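Local coordinates for diguanylate cyclase (Pseudomonas aeruginosa, PDB 5M3C), which joins a GGDEF domain and an EAL domain in one chain, and here holds guanosine-5'-triphosphate and calcium ions, at residues Ile40-Phe45 with Gly82-Ile87; Pro34-Phe39 with Ile129-Lys134; Glu210-Trp215 with Ser267-Gly272. One frame throughout, in Å; residues are numbered along the deposited sequence.

Contact 1: residues Ile40-Phe45 with Gly82-Ile87; sequences IDLDRF and GGDEFI. With CA (calcium ion), chain G; GTP (guanosine-5'-triphosphate), chain I.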
loop_
_atom_site.group_PDB
_atom_site.type_symbol
_atom_site.label_atom_id
_atom_site.label_comp_id
_atom_site.label_asym_id
_atom_site.label_seq_id
_atom_site.Cartn_x
_atom_site.Cartn_y
_atom_site.Cartn_z
ATOM N N ILE B 40 -30.632 -10.019 -5.347
ATOM C CA ILE B 40 -29.632 -9.938 -4.280
ATOM C C ILE B 40 -28.978 -11.286 -3.996
ATOM O O ILE B 40 -29.640 -12.223 -3.568
ATOM C CB ILE B 40 -30.251 -9.436 -2.965
ATOM C CG1 ILE B 40 -30.798 -8.016 -3.143
ATOM C CG2 ILE B 40 -29.218 -9.487 -1.849
ATOM C CD1 ILE B 40 -31.462 -7.458 -1.902
ATOM N N ASP B 41 -27.669 -11.363 -4.212
ATOM C CA ASP B 41 -26.916 -12.595 -4.002
ATOM C C ASP B 41 -25.859 -12.377 -2.924
ATOM O O ASP B 41 -24.975 -11.535 -3.076
ATOM C CB ASP B 41 -26.258 -13.024 -5.316
ATOM C CG ASP B 41 -25.624 -14.401 -5.237
ATOM O OD1 ASP B 41 -25.081 -14.751 -4.169
ATOM O OD2 ASP B 41 -25.659 -15.135 -6.248
ATOM N N LEU B 42 -25.953 -13.131 -1.833
ATOM C CA LEU B 42 -25.021 -12.975 -0.719
ATOM C C LEU B 42 -23.580 -13.093 -1.203
ATOM O O LEU B 42 -23.287 -13.867 -2.113
ATOM C CB LEU B 42 -25.298 -14.013 0.374
ATOM C CG LEU B 42 -26.635 -13.882 1.115
ATOM C CD1 LEU B 42 -26.687 -14.814 2.316
ATOM C CD2 LEU B 42 -26.887 -12.446 1.554
ATOM N N ASP B 43 -22.689 -12.317 -0.590
ATOM C CA ASP B 43 -21.278 -12.294 -0.978
ATOM C C ASP B 43 -20.444 -13.323 -0.216
ATOM O O ASP B 43 -20.470 -13.372 1.013
ATOM C CB ASP B 43 -20.690 -10.900 -0.753
ATOM C CG ASP B 43 -21.137 -9.901 -1.798
ATOM O OD1 ASP B 43 -21.255 -10.286 -2.981
ATOM O OD2 ASP B 43 -21.362 -8.726 -1.441
ATOM N N ARG B 44 -19.699 -14.136 -0.961
ATOM C CA ARG B 44 -18.783 -15.112 -0.375
ATOM C C ARG B 44 -19.388 -15.802 0.844
ATOM O O ARG B 44 -18.790 -15.831 1.919
ATOM C CB ARG B 44 -17.461 -14.435 -0.004
ATOM C CG ARG B 44 -16.675 -13.927 -1.205
ATOM N N PHE B 45 -20.578 -16.364 0.661
ATOM C CA PHE B 45 -21.287 -17.047 1.737
ATOM C C PHE B 45 -20.754 -18.468 1.937
ATOM O O PHE B 45 -20.955 -19.067 2.995
ATOM C CB PHE B 45 -22.788 -17.083 1.435
ATOM C CG PHE B 45 -23.646 -17.378 2.635
ATOM C CD1 PHE B 45 -23.884 -16.403 3.591
ATOM C CD2 PHE B 45 -24.227 -18.624 2.798
ATOM C CE1 PHE B 45 -24.677 -16.670 4.694
ATOM C CE2 PHE B 45 -25.024 -18.897 3.896
ATOM C CZ PHE B 45 -25.249 -17.919 4.846
ATOM N N GLY B 82 -33.844 -18.848 -4.249
ATOM C CA GLY B 82 -33.237 -20.145 -3.991
ATOM C C GLY B 82 -31.769 -19.990 -3.643
ATOM O O GLY B 82 -31.083 -19.118 -4.183
ATOM N N GLY B 83 -31.287 -20.841 -2.742
ATOM C CA GLY B 83 -29.905 -20.768 -2.283
ATOM C C GLY B 83 -29.679 -19.512 -1.464
ATOM O O GLY B 83 -30.503 -19.153 -0.625
ATOM N N ASP B 84 -28.563 -18.837 -1.712
ATOM C CA ASP B 84 -28.271 -17.588 -1.024
ATOM C C ASP B 84 -28.730 -16.406 -1.867
ATOM O O ASP B 84 -28.197 -15.303 -1.747
ATOM C CB ASP B 84 -26.774 -17.469 -0.739
ATOM C CG ASP B 84 -25.959 -17.222 -1.994
ATOM O OD1 ASP B 84 -26.360 -17.713 -3.070
ATOM O OD2 ASP B 84 -24.917 -16.538 -1.905
ATOM N N GLU B 85 -29.720 -16.640 -2.723
ATOM C CA GLU B 85 -30.221 -15.596 -3.607
ATOM C C GLU B 85 -31.631 -15.175 -3.218
ATOM O O GLU B 85 -32.523 -16.012 -3.071
ATOM C CB GLU B 85 -30.205 -16.069 -5.061
ATOM C CG GLU B 85 -28.817 -16.148 -5.674
ATOM C CD GLU B 85 -28.837 -16.703 -7.084
ATOM O OE1 GLU B 85 -29.674 -17.590 -7.358
ATOM O OE2 GLU B 85 -28.015 -16.257 -7.912
ATOM N N PHE B 86 -31.816 -13.870 -3.045
ATOM C CA PHE B 86 -33.120 -13.291 -2.759
ATOM C C PHE B 86 -33.519 -12.388 -3.912
ATOM O O PHE B 86 -32.665 -11.799 -4.578
ATOM C CB PHE B 86 -33.078 -12.480 -1.466
ATOM C CG PHE B 86 -32.630 -13.269 -0.273
ATOM C CD1 PHE B 86 -31.282 -13.422 0.004
ATOM C CD2 PHE B 86 -33.555 -13.863 0.569
ATOM C CE1 PHE B 86 -30.864 -14.151 1.100
ATOM C CE2 PHE B 86 -33.145 -14.596 1.666
ATOM C CZ PHE B 86 -31.795 -14.741 1.933
ATOM N N ILE B 87 -34.822 -12.282 -4.146
ATOM C CA ILE B 87 -35.333 -11.435 -5.210
ATOM C C ILE B 87 -36.446 -10.555 -4.667
ATOM O O ILE B 87 -37.231 -10.980 -3.816
ATOM C CB ILE B 87 -35.823 -12.271 -6.408
ATOM C CG1 ILE B 87 -35.946 -11.383 -7.647
ATOM C CG2 ILE B 87 -37.137 -12.967 -6.080
ATOM C CD1 ILE B 87 -35.822 -12.141 -8.951
HETATM CA CA CA G . -23.310 -15.851 -3.337
HETATM P PG GTP I . -20.058 -15.207 -4.552
HETATM O O1G GTP I . -19.210 -15.453 -5.776
HETATM O O2G GTP I . -19.861 -13.855 -3.911
HETATM O O3G GTP I . -21.508 -15.593 -4.714
HETATM O O3B GTP I . -19.478 -16.199 -3.422
HETATM P PB GTP I . -20.357 -17.411 -2.827
HETATM O O1B GTP I . -19.442 -18.319 -2.041
HETATM O O2B GTP I . -21.586 -16.839 -2.160
HETATM O O3A GTP I . -20.769 -18.169 -4.190
HETATM P PA GTP I . -22.119 -19.035 -4.332
HETATM O O1A GTP I . -21.878 -20.123 -5.350
HETATM O O2A GTP I . -23.293 -18.096 -4.496
HETATM O "O5'" GTP I . -22.232 -19.728 -2.895
HETATM C "C5'" GTP I . -23.519 -19.955 -2.346
HETATM C "C4'" GTP I . -23.327 -20.552 -0.967
HETATM O "O4'" GTP I . -24.552 -20.472 -0.237
HETATM C "C3'" GTP I . -22.929 -22.021 -1.053
HETATM O "O3'" GTP I . -21.695 -22.253 -0.367
HETATM C "C2'" GTP I . -24.065 -22.770 -0.391
HETATM O "O2'" GTP I . -23.603 -23.860 0.410
HETATM C "C1'" GTP I . -24.732 -21.703 0.457
HETATM N N9 GTP I . -26.158 -22.021 0.658
HETATM C C8 GTP I . -27.108 -22.087 -0.291
HETATM N N7 GTP I . -28.303 -22.413 0.268
HETATM C C5 GTP I . -28.112 -22.557 1.592
HETATM C C6 GTP I . -28.943 -22.892 2.766
HETATM O O6 GTP I . -30.162 -23.124 2.632
HETATM N N1 GTP I . -28.355 -22.935 3.971
HETATM C C2 GTP I . -27.042 -22.684 4.137
HETATM N N2 GTP I . -26.512 -22.745 5.383
HETATM N N3 GTP I . -26.223 -22.372 3.104
HETATM C C4 GTP I . -26.694 -22.296 1.841
#
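Asp41 and Asp84 meet over one calcium ion, their carboxylate planes 85° apart. Each gives the metal a single oxygen, Asp41 OD1 at 2.2 Å and Asp84 OD2 at 2.3 Å from the calcium. Asp84 reaches it with CG lodged between its backbone N and carbonyl carbon (chi1 71°), while Leu42 turns its backbone O to the same ion and runs its side chain past Asp84 in the opposite direction. Gly82-Phe86 spell the GGDEF signature of the domain. A type II' turn from Gly82 to Glu85 brings Asp84 round beside Leu42, and the antiparallel pairing begins there, with Leu42 N bonded to Asp84 O at 3.1 Å and two further backbone bonds between Ile40 and Phe86. The carboxylates of Asp41 and Glu85, like in charge, come close beside the metal, their planes 78° apart. On the other face of the sheet, Leu42 CG sits at the edge of the Phe86 ring, 4.2 Å from Phe86 CE1, and both side chains lie against helix 54-70. Three phosphate oxygens of GTP complete the calcium shell. Arg44 N and Phe45 N also bond to the phosphates, and the Phe45 ring brings its edge to the ribose.

Contact 2: residues Pro34-Phe39 with Ile129-Lys134; sequences PGAVLF and IALFPK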
loop_
_atom_site.group_PDB
_atom_site.type_symbol
_atom_site.label_atom_id
_atom_site.label_comp_id
_atom_site.label_asym_id
_atom_site.label_seq_id
_atom_site.Cartn_x
_atom_site.Cartn_y
_atom_site.Cartn_z
ATOM N N PRO B 34 -43.949 2.831 -13.619
ATOM C CA PRO B 34 -42.693 2.110 -13.621
ATOM C C PRO B 34 -42.605 1.184 -12.416
ATOM O O PRO B 34 -43.414 1.290 -11.492
ATOM C CB PRO B 34 -41.668 3.232 -13.496
ATOM C CG PRO B 34 -42.352 4.232 -12.622
ATOM C CD PRO B 34 -43.829 4.118 -12.911
ATOM N N GLY B 35 -41.632 0.282 -12.430
ATOM C CA GLY B 35 -41.399 -0.590 -11.286
ATOM C C GLY B 35 -39.993 -1.149 -11.300
ATOM O O GLY B 35 -39.191 -0.803 -12.163
ATOM N N ALA B 36 -39.694 -2.024 -10.350
ATOM C CA ALA B 36 -38.342 -2.551 -10.227
ATOM C C ALA B 36 -38.303 -3.971 -9.682
ATOM O O ALA B 36 -39.098 -4.350 -8.827
ATOM C CB ALA B 36 -37.507 -1.636 -9.345
ATOM N N VAL B 37 -37.358 -4.745 -10.199
ATOM C CA VAL B 37 -37.040 -6.059 -9.673
ATOM C C VAL B 37 -35.576 -6.047 -9.258
ATOM O O VAL B 37 -34.704 -5.701 -10.060
ATOM C CB VAL B 37 -37.249 -7.160 -10.725
ATOM C CG1 VAL B 37 -36.799 -8.506 -10.177
ATOM C CG2 VAL B 37 -38.707 -7.213 -11.155
ATOM N N LEU B 38 -35.314 -6.405 -8.005
ATOM C CA LEU B 38 -33.956 -6.395 -7.469
ATOM C C LEU B 38 -33.471 -7.807 -7.177
ATOM O O LEU B 38 -34.155 -8.581 -6.509
ATOM C CB LEU B 38 -33.882 -5.550 -6.193
ATOM C CG LEU B 38 -33.788 -4.032 -6.390
ATOM C CD1 LEU B 38 -34.957 -3.512 -7.211
ATOM C CD2 LEU B 38 -33.722 -3.306 -5.055
ATOM N N PHE B 39 -32.282 -8.129 -7.680
ATOM C CA PHE B 39 -31.662 -9.433 -7.465
ATOM C C PHE B 39 -30.515 -9.314 -6.469
ATOM O O PHE B 39 -29.540 -8.598 -6.720
ATOM C CB PHE B 39 -31.128 -9.978 -8.787
ATOM C CG PHE B 39 -30.996 -11.471 -8.816
ATOM C CD1 PHE B 39 -30.048 -12.110 -8.041
ATOM C CD2 PHE B 39 -31.820 -12.234 -9.626
ATOM C CE1 PHE B 39 -29.926 -13.486 -8.068
ATOM C CE2 PHE B 39 -31.705 -13.609 -9.657
ATOM C CZ PHE B 39 -30.755 -14.237 -8.878
ATOM N N ILE B 129 -30.213 -4.480 -10.388
ATOM C CA ILE B 129 -31.531 -3.862 -10.532
ATOM C C ILE B 129 -32.050 -3.954 -11.961
ATOM O O ILE B 129 -31.329 -3.648 -12.909
ATOM C CB ILE B 129 -31.512 -2.374 -10.132
ATOM C CG1 ILE B 129 -30.832 -2.187 -8.777
ATOM C CG2 ILE B 129 -32.929 -1.822 -10.086
ATOM C CD1 ILE B 129 -30.705 -0.737 -8.359
ATOM N N ALA B 130 -33.305 -4.371 -12.109
ATOM C CA ALA B 130 -33.964 -4.357 -13.411
ATOM C C ALA B 130 -35.270 -3.587 -13.309
ATOM O O ALA B 130 -36.118 -3.915 -12.489
ATOM C CB ALA B 130 -34.223 -5.773 -13.894
ATOM N N LEU B 131 -35.427 -2.563 -14.141
ATOM C CA LEU B 131 -36.630 -1.736 -14.124
ATOM C C LEU B 131 -37.614 -2.194 -15.190
ATOM O O LEU B 131 -37.209 -2.654 -16.255
ATOM C CB LEU B 131 -36.267 -0.271 -14.371
ATOM C CG LEU B 131 -35.512 0.447 -13.250
ATOM C CD1 LEU B 131 -34.823 1.693 -13.783
ATOM C CD2 LEU B 131 -36.452 0.799 -12.109
ATOM N N PHE B 132 -38.907 -2.075 -14.901
ATOM C CA PHE B 132 -39.921 -2.292 -15.929
ATOM C C PHE B 132 -40.759 -1.033 -16.126
ATOM O O PHE B 132 -41.053 -0.315 -15.165
ATOM C CB PHE B 132 -40.803 -3.512 -15.627
ATOM C CG PHE B 132 -41.496 -3.472 -14.292
ATOM C CD1 PHE B 132 -40.889 -3.999 -13.165
ATOM C CD2 PHE B 132 -42.776 -2.953 -14.176
ATOM C CE1 PHE B 132 -41.534 -3.987 -11.941
ATOM C CE2 PHE B 132 -43.425 -2.936 -12.954
ATOM C CZ PHE B 132 -42.805 -3.455 -11.836
ATOM N N PRO B 133 -41.140 -0.773 -17.375
ATOM C CA PRO B 133 -40.874 -1.702 -18.482
ATOM C C PRO B 133 -39.607 -1.397 -19.288
ATOM O O PRO B 133 -39.442 -1.930 -20.387
ATOM C CB PRO B 133 -42.111 -1.544 -19.376
ATOM C CG PRO B 133 -42.646 -0.190 -19.061
ATOM C CD PRO B 133 -42.350 0.035 -17.608
ATOM N N LYS B 134 -38.720 -0.563 -18.754
ATOM C CA LYS B 134 -37.523 -0.165 -19.494
ATOM C C LYS B 134 -36.679 -1.375 -19.878
ATOM O O LYS B 134 -36.192 -1.469 -21.003
ATOM C CB LYS B 134 -36.672 0.809 -18.675
ATOM C CG LYS B 134 -35.433 1.308 -19.406
ATOM C CD LYS B 134 -34.501 2.072 -18.478
#
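Phe132 lies with one ring face over Gly35 CA, which is 3.5 Å from the ring centroid in a CH-pi contact. The ring gets there because CG sits between the backbone N and the carbonyl carbon of its own residue (chi1 56°), which folds it across the neighbouring strand. Val37 CG2 approaches Phe132 CE1 obliquely, and Ala130 shares this face, where helices 14-31 and 139-155 close over the sheet. On the reverse face Leu38 and Ile129 lie side by side and point the same way, with Leu38 CD1 3.9 Å from Ile129 CG2. Next to them Leu131 CD2 packs on Ala36 CB at 3.8 Å, and helix 96-108 covers this side. Between the two faces runs an antiparallel ladder: Val37 and Ala130 exchange nearly straight bonds, the Val37 N to Ala130 O one being 2.7 Å. At the outer end Gly35 and Phe132 form a second reciprocal pair, in which Phe132 N comes to Gly35 O from above the carbonyl plane. Leu131 N, facing away from 34-39, is hydrogen-bonded to Asp135 OD2. Across the contact the polar bonding is all backbone, so main-chain bonds join these two strands of the GGDEF domain, and the Phe132 ring lies where glycine has no side chain.

Contact 3: residues Glu210-Trp215 with Ser267-Gly272; sequences EALVRW and SVNLAG. With CA (calcium ion), chain H.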
loop_
_atom_site.group_PDB
_atom_site.type_symbol
_atom_site.label_atom_id
_atom_site.label_comp_id
_atom_site.label_asym_id
_atom_site.label_seq_id
_atom_site.Cartn_x
_atom_site.Cartn_y
_atom_site.Cartn_z
ATOM N N GLU B 210 12.418 -17.268 -20.505
ATOM C CA GLU B 210 11.225 -17.173 -19.674
ATOM C C GLU B 210 10.094 -18.014 -20.253
ATOM O O GLU B 210 9.826 -17.973 -21.459
ATOM C CB GLU B 210 10.764 -15.723 -19.540
ATOM C CG GLU B 210 9.598 -15.550 -18.578
ATOM C CD GLU B 210 9.133 -14.111 -18.458
ATOM O OE1 GLU B 210 9.653 -13.250 -19.195
ATOM O OE2 GLU B 210 8.243 -13.841 -17.626
ATOM N N ALA B 211 9.439 -18.773 -19.379
ATOM C CA ALA B 211 8.280 -19.572 -19.751
ATOM C C ALA B 211 7.012 -18.770 -19.501
ATOM O O ALA B 211 6.774 -18.298 -18.393
ATOM C CB ALA B 211 8.252 -20.869 -18.961
ATOM N N LEU B 212 6.203 -18.625 -20.544
ATOM C CA LEU B 212 5.014 -17.786 -20.505
ATOM C C LEU B 212 3.779 -18.582 -20.910
ATOM O O LEU B 212 3.737 -19.169 -21.992
ATOM C CB LEU B 212 5.197 -16.602 -21.453
ATOM C CG LEU B 212 6.403 -15.711 -21.148
ATOM C CD1 LEU B 212 6.853 -14.958 -22.389
ATOM C CD2 LEU B 212 6.077 -14.749 -20.017
ATOM N N VAL B 213 2.769 -18.584 -20.047
ATOM C CA VAL B 213 1.560 -19.365 -20.288
ATOM C C VAL B 213 0.697 -18.744 -21.380
ATOM O O VAL B 213 0.444 -17.541 -21.380
ATOM C CB VAL B 213 0.698 -19.488 -19.021
ATOM C CG1 VAL B 213 -0.282 -20.641 -19.163
ATOM C CG2 VAL B 213 1.573 -19.689 -17.796
ATOM N N ARG B 214 0.247 -19.581 -22.307
ATOM C CA ARG B 214 -0.638 -19.154 -23.377
ATOM C C ARG B 214 -1.886 -20.020 -23.379
ATOM O O ARG B 214 -1.869 -21.147 -22.890
ATOM C CB ARG B 214 0.061 -19.275 -24.731
ATOM C CG ARG B 214 1.155 -18.245 -24.976
ATOM C CD ARG B 214 0.577 -16.869 -25.261
ATOM N NE ARG B 214 1.567 -15.978 -25.859
ATOM C CZ ARG B 214 2.435 -15.241 -25.169
ATOM N NH1 ARG B 214 2.452 -15.281 -23.841
ATOM N NH2 ARG B 214 3.294 -14.460 -25.811
ATOM N N TRP B 215 -2.968 -19.489 -23.935
ATOM C CA TRP B 215 -4.214 -20.234 -24.027
ATOM C C TRP B 215 -4.956 -19.873 -25.303
ATOM O O TRP B 215 -5.470 -18.765 -25.434
ATOM C CB TRP B 215 -5.093 -19.958 -22.800
ATOM C CG TRP B 215 -6.376 -20.752 -22.764
ATOM C CD1 TRP B 215 -6.630 -21.933 -23.401
ATOM C CD2 TRP B 215 -7.564 -20.433 -22.030
ATOM N NE1 TRP B 215 -7.904 -22.359 -23.121
ATOM C CE2 TRP B 215 -8.499 -21.458 -22.279
ATOM C CE3 TRP B 215 -7.931 -19.378 -21.190
ATOM C CZ2 TRP B 215 -9.773 -21.460 -21.719
ATOM C CZ3 TRP B 215 -9.200 -19.381 -20.634
ATOM C CH2 TRP B 215 -10.104 -20.415 -20.902
ATOM N N SER B 267 12.923 -18.866 -16.402
ATOM C CA SER B 267 12.176 -17.981 -15.515
ATOM C C SER B 267 10.688 -18.259 -15.606
ATOM O O SER B 267 10.149 -18.409 -16.700
ATOM C CB SER B 267 12.424 -16.521 -15.893
ATOM O OG SER B 267 13.799 -16.271 -16.107
ATOM N N VAL B 268 10.022 -18.321 -14.459
ATOM C CA VAL B 268 8.571 -18.468 -14.443
ATOM C C VAL B 268 7.938 -17.537 -13.419
ATOM O O VAL B 268 8.406 -17.434 -12.285
ATOM C CB VAL B 268 8.154 -19.914 -14.134
ATOM C CG1 VAL B 268 6.646 -20.009 -13.975
ATOM C CG2 VAL B 268 8.626 -20.843 -15.238
ATOM N N ASN B 269 6.872 -16.854 -13.827
ATOM C CA ASN B 269 6.149 -15.965 -12.929
ATOM C C ASN B 269 5.435 -16.771 -11.852
ATOM O O ASN B 269 4.855 -17.821 -12.126
ATOM C CB ASN B 269 5.139 -15.119 -13.702
ATOM C CG ASN B 269 5.804 -14.110 -14.618
ATOM O OD1 ASN B 269 6.726 -13.399 -14.216
ATOM N ND2 ASN B 269 5.331 -14.034 -15.856
ATOM N N LEU B 270 5.486 -16.270 -10.624
ATOM C CA LEU B 270 4.845 -16.926 -9.498
ATOM C C LEU B 270 3.746 -16.031 -8.942
ATOM O O LEU B 270 4.024 -15.058 -8.246
ATOM C CB LEU B 270 5.874 -17.230 -8.410
ATOM C CG LEU B 270 5.456 -18.243 -7.347
ATOM C CD1 LEU B 270 5.318 -19.628 -7.955
ATOM C CD2 LEU B 270 6.468 -18.256 -6.212
ATOM N N ALA B 271 2.499 -16.362 -9.263
ATOM C CA ALA B 271 1.349 -15.613 -8.768
ATOM C C ALA B 271 1.440 -15.422 -7.260
ATOM O O ALA B 271 2.000 -16.256 -6.552
ATOM C CB ALA B 271 0.058 -16.331 -9.129
ATOM N N GLY B 272 0.884 -14.319 -6.771
ATOM C CA GLY B 272 0.946 -13.995 -5.349
ATOM C C GLY B 272 0.461 -15.121 -4.454
ATOM O O GLY B 272 1.097 -15.445 -3.452
HETATM CA CA CA H . 7.849 -12.054 -16.158
#
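Glu210 and Ser267 pair in parallel where strands 206-217 and 266-269 run side by side, their CA atoms 4.3 Å apart. The short strand axes make an angle of 34° and come within 4.8 Å of each other. One backbone hydrogen bond spans the two segments, from Ala211 N to Ser267 O at 2.8 Å, and it is nearly straight, with 165° at the hydrogen. The same carbonyl oxygen also receives the CA-H of Glu210. The backbones diverge soon after this pair, 267-272 turning off toward helix 272-276 while 210-215 continues as strand. Glu210-Leu212 spell the EAL signature, and the surrounding sheet, with its run of parallel strands and an antiparallel neighbour at 192-200, belongs to the modified TIM barrel of EAL domains. Glu210 is fully stretched, with CG anti to the backbone N and an extended chain beyond, and its CG passes over Ser267, 4.0 Å from Ser267 CB. That extension delivers Glu210 OE2 to the calcium ion at 2.3 Å. Asn269 comes to the metal from the next strand with OD1, at 2.6 Å from the calcium, its amide turned 82° from the carboxylate of Glu210. Glu210 OE1 is hydrogen-bonded to Gln408, which probably helps to fix the rotation of the carboxylate, and the hydroxyl of Ser267 to Lys198. On the opposite face of the sheet the contact is apolar: Ala211 CB rests on Val268 CG2 at 3.7 Å, and Val268 goes on to pack against helix 238-259. The two faces thus differ in chemistry: one is plain apolar packing, while on the other calcium ties together oxygen ligands from four adjacent strands, Glu301 and Asp331 joining Glu210 and Asn269.

Overall arrangement
Contacts 1 and 2 share strand 35-43 and belong to one sheet of the GGDEF domain, their centres 18 Å apart. Contact 1 pairs the later part of that strand with the strand on one side, at the GTP and its calcium ion; contact 2 pairs its earlier part with the strand on the other. They touch where Glu85 OE2 lies 3.4 Å from Phe39 CE1 and where Ile87 packs on Val37. Contact 3 belongs to the EAL domain, across the centre of the chain, at a second calcium site. Its centre is 35 Å from that of contact 1, with about 17 Å between nearest atoms, so the two calcium sites are separate. Contact 2 is farther still, 44 Å between centres.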